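Local coordinates for CBS domain-containing protein (Listeria monocytogenes, PDB 6XNU), which binds the second messenger c-di-AMP, probably through its paired CBS domains, and takes part in controlling (p)ppGpp and c-di-AMP levels in the cell, at residues A[38-43]-A[47-52]; A[72-77]-A[97-102]; A[128-131]-A[137-140]. All coordinates share one frame; numbering follows the deposited sequence.

Contact 1. Residues A[38-43]-A[47-52]; sequences AHVQLG and EHALLV
In the beta-alpha-beta unit made of strand 40-41, helix 46-56 and strand 60-64, an element of the CBS fold, V40 of the first strand packs on A49 and V52 of the helix that follows. The helix packs on the strand with no hydrogen bond between them, and the join rests mainly on apolar side chains. V40 does most of it with one branch: CG1 stands anti to the carbonyl carbon (chi1 -70°), which directs it at the helix backbone, and it rests 3.9 Å from A49 CA. The methyl of A49 flanks the same branch, CB to CG1 4.1 Å. Alanine suits this place because its short side chain lets the valine come down onto the helix backbone itself.

One turn on, V52 spreads its two methyls along the strand. CG2 meets V40 CG1 at 4.2 Å, while CG1, anti to the backbone N (chi1 173°), reaches back to A38, whose CB lies 3.8 Å away. The carbonyl O of H39 sits beside that same CG1 methyl. A beta-branched residue thus serves two neighbours at once. V52 CG2 also lies over one face of the H48 ring, 3.7 Å above its plane and offset toward the rim.

Around this contact the valines run on into strand 60-64: V40 touches I61 and V63, and V52 touches I61. Helix 99-102 closes over V40 and A49 through V99, I79 of helix 76-82 also meets A49, and on the helix L51 packs against L84 of the second subunit.

Contact 2. Residues A[72-77]-A[97-102]; sequences GLISAA and LKVEDV
I74 reaches across to V99 and V102 from the strand that begins this segment. G72 comes first, its nearly fully extended backbone hydrogen-bonded to V63 of the adjoining strand 60-64. L73 turns its side chain to the other side of the strand, where it packs on V60, Q104 and F107, in keeping with the alternation of an extended chain.

I74 then carries the whole contact. Its CG1 is anti to the backbone N (chi1 -166°) and CD1 continues the extension (chi2 171°), so the side chain stretches out until its terminal methyl stands between the two valines. CD1 lies 3.6 Å from V102 CG2 and 3.8 Å from V99 CG1. The isoleucine crosses V99 at about a right angle and meets V102 at a slant, V102 CG2 also lying 4.1 Å from I74 CG1. A long, branched aliphatic chain suits this buried position because it can span from the sheet to the short helix, while the compact valines bring their methyls to it from a single turn.

In the CBS fold the helices pack on one face of a small sheet; here the weakly bonded helix 99-102 joins helices 46-56 and 76-82 over I74, which also touches I61, V63 and I79. The turn is braced at its start by D101, whose OD2 accepts a hydrogen bond from the backbone N of K98 at 3.0 Å, from above the carboxylate plane.

S75 comes right before helix 76-82 and is its N-cap: its OG accepts a hydrogen bond from the backbone N of M78. A76 follows in the first turn, and its small side chain packs on A76 of the second subunit.

Contact 3. Residues A[128-131]-A[137-140]; sequences FVCV and HFEG
A beta hairpin of strands 128-132 and 138-143, part of the CBS domain, is closed here by a classic beta bulge in which E139 and G140 together face V131. The strands are antiparallel, but their short axes make 132° between N-to-C directions, well short of the 180° of a straight antiparallel pair. V131 N donates to G140 O at 2.7 Å in a nearly straight bond (171°), while V131 O accepts a hydrogen bond from E139 N at 2.8 Å. Both backbone polar groups of this buried valine are therefore satisfied by the two bulge residues. At the backbone angles of G140 a side chain would collide with the carbonyl O of E139, and glycine avoids this.

V131 and C130 point to different sides. V131 CG1, anti to its own N, meets E139 CB at 4.0 Å, the two side chains crossing at about a right angle. This valine continues inward to M31, F113 and V142, where a compact apolar residue fits. C130 instead brings its sulfur up to the F138 ring, with SG 4.0 Å from CE1 in an oblique sulfur-aromatic contact. Over one face of that ring lies G140 N. F138 also packs on P62 and L64 of strand 60-64, carrying the hairpin toward the other sheet of the chain.

E139 bends at chi2 (-75°) and turns its carboxylate back along the chain toward H137. There H137 ND1 donates to E139 OE1 at 2.7 Å, meeting the oxygen on its anti side, with the acceptor close to the imidazole plane.

Contacts 1 and 2 lie side by side, their centres about 8 Å apart, and build one layer: both set helices against the sheet of strands 40-41, 60-64 and 70-75. Both rest mainly on aliphatic side chains, contact 2 being buried and contact 1 only partly so. Polar joins at their margin tie them together, with G43 N probably hydrogen-bonded to E100 OE1 at 2.8 Å. Both also touch the second subunit. Contact 3, about 17 Å from either centre to centre, is buried in the other sheet and relies on backbone hydrogen bonds as well as side chains. It meets contact 2 where L73 packs on C130 and F128.

Contact 1. Residues A[38-43]-A[47-52]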
loop_
_atom_site.group_PDB
_atom_site.type_symbol
_atom_site.label_atom_id
_atom_site.label_comp_id
_atom_site.label_asym_id
_atom_site.label_seq_id
_atom_site.Cartn_x
_atom_site.Cartn_y
_atom_site.Cartn_z
ATOM N N ALA A 38 9.480 9.881 -0.244
ATOM C CA ALA A 38 10.524 9.543 0.711
ATOM C C ALA A 38 11.362 8.387 0.181
ATOM O O ALA A 38 10.890 7.553 -0.602
ATOM C CB ALA A 38 9.919 9.177 2.063
ATOM N N HIS A 39 12.633 8.364 0.585
ATOM C CA HIS A 39 13.527 7.279 0.211
ATOM C C HIS A 39 14.459 6.974 1.372
ATOM O O HIS A 39 14.569 7.744 2.329
ATOM C CB HIS A 39 14.345 7.610 -1.054
ATOM C CG HIS A 39 15.369 8.688 -0.862
ATOM N ND1 HIS A 39 15.145 10.000 -1.224
ATOM C CD2 HIS A 39 16.630 8.647 -0.369
ATOM C CE1 HIS A 39 16.222 10.720 -0.957
ATOM N NE2 HIS A 39 17.139 9.923 -0.437
ATOM N N VAL A 40 15.132 5.830 1.276
ATOM C CA VAL A 40 16.255 5.517 2.144
ATOM C C VAL A 40 17.480 5.305 1.259
ATOM O O VAL A 40 17.383 5.236 0.029
ATOM C CB VAL A 40 15.987 4.285 3.031
ATOM C CG1 VAL A 40 14.953 4.625 4.084
ATOM C CG2 VAL A 40 15.511 3.124 2.181
ATOM N N GLN A 41 18.641 5.212 1.901
ATOM C CA GLN A 41 19.918 5.083 1.212
ATOM C C GLN A 41 20.554 3.738 1.537
ATOM O O GLN A 41 20.385 3.214 2.642
ATOM C CB GLN A 41 20.894 6.198 1.624
ATOM C CG GLN A 41 20.403 7.615 1.403
ATOM C CD GLN A 41 21.206 8.619 2.209
ATOM O OE1 GLN A 41 21.337 9.782 1.831
ATOM N NE2 GLN A 41 21.755 8.166 3.333
ATOM N N LEU A 42 21.304 3.184 0.575
ATOM C CA LEU A 42 22.131 2.022 0.884
ATOM C C LEU A 42 22.948 2.288 2.141
ATOM O O LEU A 42 23.502 3.378 2.323
ATOM C CB LEU A 42 23.072 1.688 -0.278
ATOM C CG LEU A 42 22.451 1.318 -1.618
ATOM C CD1 LEU A 42 23.520 1.243 -2.708
ATOM C CD2 LEU A 42 21.688 0.004 -1.525
ATOM N N GLY A 43 23.018 1.292 3.012
ATOM C CA GLY A 43 23.734 1.429 4.259
ATOM C C GLY A 43 22.905 1.923 5.425
ATOM O O GLY A 43 23.335 1.779 6.576
ATOM N N GLU A 47 15.978 0.057 11.326
ATOM C CA GLU A 47 15.249 0.927 12.241
ATOM C C GLU A 47 15.010 2.293 11.608
ATOM O O GLU A 47 13.896 2.829 11.673
ATOM C CB GLU A 47 16.002 1.052 13.572
ATOM C CG GLU A 47 15.473 2.166 14.479
ATOM C CD GLU A 47 15.175 1.705 15.898
ATOM O OE1 GLU A 47 15.775 0.702 16.342
ATOM O OE2 GLU A 47 14.340 2.354 16.573
ATOM N N HIS A 48 16.032 2.849 10.948
ATOM C CA HIS A 48 15.848 4.113 10.242
ATOM C C HIS A 48 14.805 3.977 9.136
ATOM O O HIS A 48 13.923 4.833 8.993
ATOM C CB HIS A 48 17.180 4.594 9.665
ATOM C CG HIS A 48 17.082 5.903 8.947
ATOM N ND1 HIS A 48 17.111 6.004 7.572
ATOM C CD2 HIS A 48 16.926 7.164 9.413
ATOM C CE1 HIS A 48 16.993 7.272 7.223
ATOM N NE2 HIS A 48 16.885 7.997 8.322
ATOM N N ALA A 49 14.877 2.893 8.359
ATOM C CA ALA A 49 13.912 2.692 7.279
ATOM C C ALA A 49 12.487 2.602 7.810
ATOM O O ALA A 49 11.548 3.120 7.190
ATOM C CB ALA A 49 14.267 1.434 6.486
ATOM N N LEU A 50 12.300 1.934 8.953
ATOM C CA LEU A 50 10.962 1.813 9.521
ATOM C C LEU A 50 10.407 3.181 9.895
ATOM O O LEU A 50 9.214 3.459 9.704
ATOM C CB LEU A 50 11.010 0.888 10.742
ATOM C CG LEU A 50 9.922 -0.159 10.942
ATOM C CD1 LEU A 50 9.591 -0.935 9.663
ATOM C CD2 LEU A 50 10.371 -1.109 12.057
ATOM N N LEU A 51 11.265 4.052 10.425
ATOM C CA LEU A 51 10.844 5.405 10.759
ATOM C C LEU A 51 10.417 6.166 9.512
ATOM O O LEU A 51 9.345 6.777 9.483
ATOM C CB LEU A 51 11.976 6.131 11.479
ATOM C CG LEU A 51 11.824 7.624 11.756
ATOM C CD1 LEU A 51 10.718 7.859 12.771
ATOM C CD2 LEU A 51 13.152 8.181 12.256
ATOM N N VAL A 52 11.243 6.124 8.460
ATOM C CA VAL A 52 10.895 6.825 7.226
ATOM C C VAL A 52 9.581 6.299 6.667
ATOM O O VAL A 52 8.690 7.069 6.286
ATOM C CB VAL A 52 12.032 6.701 6.193
ATOM C CG1 VAL A 52 11.575 7.293 4.859
ATOM C CG2 VAL A 52 13.283 7.386 6.695
#

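Contact 2. Residues A[72-77]-A[97-102]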
loop_
_atom_site.group_PDB
_atom_site.type_symbol
_atom_site.label_atom_id
_atom_site.label_comp_id
_atom_site.label_asym_id
_atom_site.label_seq_id
_atom_site.Cartn_x
_atom_site.Cartn_y
_atom_site.Cartn_z
ATOM N N GLY A 72 16.572 -0.276 -5.225
ATOM C CA GLY A 72 15.643 -1.245 -4.676
ATOM C C GLY A 72 14.403 -0.568 -4.139
ATOM O O GLY A 72 14.269 0.658 -4.171
ATOM N N LEU A 73 13.491 -1.407 -3.658
ATOM C CA LEU A 73 12.240 -0.993 -3.038
ATOM C C LEU A 73 12.137 -1.707 -1.706
ATOM O O LEU A 73 12.525 -2.874 -1.596
ATOM C CB LEU A 73 11.033 -1.340 -3.914
ATOM C CG LEU A 73 10.939 -0.675 -5.292
ATOM C CD1 LEU A 73 9.823 -1.303 -6.105
ATOM C CD2 LEU A 73 10.717 0.819 -5.117
ATOM N N ILE A 74 11.642 -1.005 -0.687
ATOM C CA ILE A 74 11.562 -1.582 0.648
ATOM C C ILE A 74 10.228 -1.225 1.294
ATOM O O ILE A 74 9.672 -0.143 1.078
ATOM C CB ILE A 74 12.760 -1.144 1.529
ATOM C CG1 ILE A 74 12.862 -1.999 2.796
ATOM C CG2 ILE A 74 12.683 0.343 1.869
ATOM C CD1 ILE A 74 14.153 -1.742 3.580
ATOM N N SER A 75 9.714 -2.164 2.086
ATOM C CA SER A 75 8.454 -2.003 2.796
ATOM C C SER A 75 8.613 -2.485 4.230
ATOM O O SER A 75 9.568 -3.178 4.579
ATOM C CB SER A 75 7.332 -2.796 2.133
ATOM O OG SER A 75 7.558 -4.186 2.314
ATOM N N ALA A 76 7.630 -2.135 5.063
ATOM C CA ALA A 76 7.622 -2.632 6.433
ATOM C C ALA A 76 7.525 -4.151 6.488
ATOM O O ALA A 76 8.117 -4.773 7.380
ATOM C CB ALA A 76 6.468 -2.007 7.217
ATOM N N ALA A 77 6.799 -4.771 5.551
ATOM C CA ALA A 77 6.674 -6.226 5.580
ATOM C C ALA A 77 8.012 -6.893 5.295
ATOM O O ALA A 77 8.354 -7.900 5.922
ATOM C CB ALA A 77 5.622 -6.694 4.579
ATOM N N LEU A 97 20.796 -4.693 10.780
ATOM C CA LEU A 97 20.575 -5.044 9.388
ATOM C C LEU A 97 20.480 -3.775 8.547
ATOM O O LEU A 97 20.068 -2.721 9.040
ATOM C CB LEU A 97 19.300 -5.876 9.237
ATOM C CG LEU A 97 19.315 -7.258 9.896
ATOM C CD1 LEU A 97 17.942 -7.605 10.456
ATOM C CD2 LEU A 97 19.764 -8.295 8.878
ATOM N N LYS A 98 20.895 -3.884 7.287
ATOM C CA LYS A 98 20.917 -2.777 6.338
ATOM C C LYS A 98 19.777 -2.920 5.340
ATOM O O LYS A 98 19.319 -4.028 5.055
ATOM C CB LYS A 98 22.238 -2.726 5.568
ATOM C CG LYS A 98 23.490 -2.674 6.430
ATOM C CD LYS A 98 23.348 -1.623 7.499
ATOM C CE LYS A 98 24.702 -1.085 7.923
ATOM N NZ LYS A 98 24.505 0.032 8.881
ATOM N N VAL A 99 19.346 -1.787 4.778
ATOM C CA VAL A 99 18.216 -1.825 3.847
ATOM C C VAL A 99 18.521 -2.725 2.657
ATOM O O VAL A 99 17.640 -3.435 2.153
ATOM C CB VAL A 99 17.828 -0.402 3.395
ATOM C CG1 VAL A 99 17.189 0.369 4.543
ATOM C CG2 VAL A 99 19.037 0.344 2.820
ATOM N N GLU A 100 19.765 -2.706 2.171
ATOM C CA GLU A 100 20.065 -3.506 0.990
ATOM C C GLU A 100 19.984 -4.999 1.281
ATOM O O GLU A 100 19.868 -5.796 0.341
ATOM C CB GLU A 100 21.443 -3.137 0.441
ATOM C CG GLU A 100 22.565 -3.353 1.437
ATOM C CD GLU A 100 22.929 -2.095 2.207
ATOM O OE1 GLU A 100 22.058 -1.222 2.419
ATOM O OE2 GLU A 100 24.102 -1.979 2.614
ATOM N N ASP A 101 20.014 -5.377 2.563
ATOM C CA ASP A 101 19.904 -6.779 2.961
ATOM C C ASP A 101 18.509 -7.337 2.713
ATOM O O ASP A 101 18.361 -8.543 2.485
ATOM C CB ASP A 101 20.252 -6.955 4.446
ATOM C CG ASP A 101 21.711 -6.627 4.772
ATOM O OD1 ASP A 101 22.575 -6.724 3.871
ATOM O OD2 ASP A 101 21.983 -6.285 5.950
ATOM N N VAL A 102 17.474 -6.495 2.763
ATOM C CA VAL A 102 16.100 -6.968 2.676
ATOM C C VAL A 102 15.329 -6.375 1.508
ATOM O O VAL A 102 14.244 -6.879 1.188
ATOM C CB VAL A 102 15.326 -6.714 3.990
ATOM C CG1 VAL A 102 16.163 -7.123 5.189
ATOM C CG2 VAL A 102 14.908 -5.261 4.100
#

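Contact 3. Residues A[128-131]-A[137-140]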
loop_
_atom_site.group_PDB
_atom_site.type_symbol
_atom_site.label_atom_id
_atom_site.label_comp_id
_atom_site.label_asym_id
_atom_site.label_seq_id
_atom_site.Cartn_x
_atom_site.Cartn_y
_atom_site.Cartn_z
ATOM N N PHE A 128 2.585 1.306 -8.132
ATOM C CA PHE A 128 3.326 2.416 -8.712
ATOM C C PHE A 128 4.553 1.849 -9.390
ATOM O O PHE A 128 4.988 0.731 -9.098
ATOM C CB PHE A 128 3.750 3.465 -7.673
ATOM C CG PHE A 128 4.780 2.968 -6.694
ATOM C CD1 PHE A 128 4.383 2.319 -5.534
ATOM C CD2 PHE A 128 6.135 3.150 -6.928
ATOM C CE1 PHE A 128 5.325 1.858 -4.625
ATOM C CE2 PHE A 128 7.076 2.689 -6.031
ATOM C CZ PHE A 128 6.670 2.047 -4.880
ATOM N N VAL A 129 5.104 2.643 -10.295
ATOM C CA VAL A 129 6.331 2.286 -10.996
ATOM C C VAL A 129 7.279 3.471 -10.959
ATOM O O VAL A 129 6.878 4.610 -11.213
ATOM C CB VAL A 129 6.058 1.847 -12.445
ATOM C CG1 VAL A 129 7.374 1.504 -13.146
ATOM C CG2 VAL A 129 5.150 0.639 -12.447
ATOM N N CYS A 130 8.544 3.189 -10.676
ATOM C CA CYS A 130 9.544 4.234 -10.554
ATOM C C CYS A 130 9.952 4.744 -11.935
ATOM O O CYS A 130 10.029 3.970 -12.891
ATOM C CB CYS A 130 10.754 3.667 -9.838
ATOM S SG CYS A 130 10.470 3.447 -8.062
ATOM N N VAL A 131 10.211 6.051 -12.027
ATOM C CA VAL A 131 10.743 6.693 -13.233
ATOM C C VAL A 131 12.216 6.995 -12.997
ATOM O O VAL A 131 12.586 7.531 -11.946
ATOM C CB VAL A 131 9.977 7.982 -13.576
ATOM C CG1 VAL A 131 10.509 8.606 -14.858
ATOM C CG2 VAL A 131 8.477 7.703 -13.712
ATOM N N HIS A 137 19.179 7.466 -12.493
ATOM C CA HIS A 137 18.874 8.506 -11.523
ATOM C C HIS A 137 17.369 8.544 -11.284
ATOM O O HIS A 137 16.581 8.575 -12.237
ATOM C CB HIS A 137 19.377 9.848 -12.049
ATOM C CG HIS A 137 19.116 11.007 -11.145
ATOM N ND1 HIS A 137 17.970 11.774 -11.225
ATOM C CD2 HIS A 137 19.874 11.561 -10.167
ATOM C CE1 HIS A 137 18.033 12.742 -10.330
ATOM N NE2 HIS A 137 19.175 12.636 -9.673
ATOM N N PHE A 138 16.985 8.548 -10.010
ATOM C CA PHE A 138 15.574 8.463 -9.631
ATOM C C PHE A 138 14.858 9.779 -9.911
ATOM O O PHE A 138 15.270 10.840 -9.430
ATOM C CB PHE A 138 15.461 8.107 -8.152
ATOM C CG PHE A 138 14.048 8.038 -7.649
ATOM C CD1 PHE A 138 13.120 7.217 -8.259
ATOM C CD2 PHE A 138 13.664 8.787 -6.554
ATOM C CE1 PHE A 138 11.809 7.156 -7.784
ATOM C CE2 PHE A 138 12.355 8.722 -6.064
ATOM C CZ PHE A 138 11.439 7.904 -6.687
ATOM N N GLU A 139 13.754 9.709 -10.663
ATOM C CA GLU A 139 13.046 10.909 -11.093
ATOM C C GLU A 139 11.690 11.101 -10.433
ATOM O O GLU A 139 11.228 12.238 -10.310
ATOM C CB GLU A 139 12.843 10.880 -12.612
ATOM C CG GLU A 139 14.172 10.841 -13.391
ATOM C CD GLU A 139 14.863 12.183 -13.387
ATOM O OE1 GLU A 139 16.078 12.233 -13.089
ATOM O OE2 GLU A 139 14.185 13.192 -13.687
ATOM N N GLY A 140 11.041 10.023 -10.011
ATOM C CA GLY A 140 9.692 10.112 -9.501
ATOM C C GLY A 140 8.977 8.783 -9.671
ATOM O O GLY A 140 9.584 7.771 -10.009
#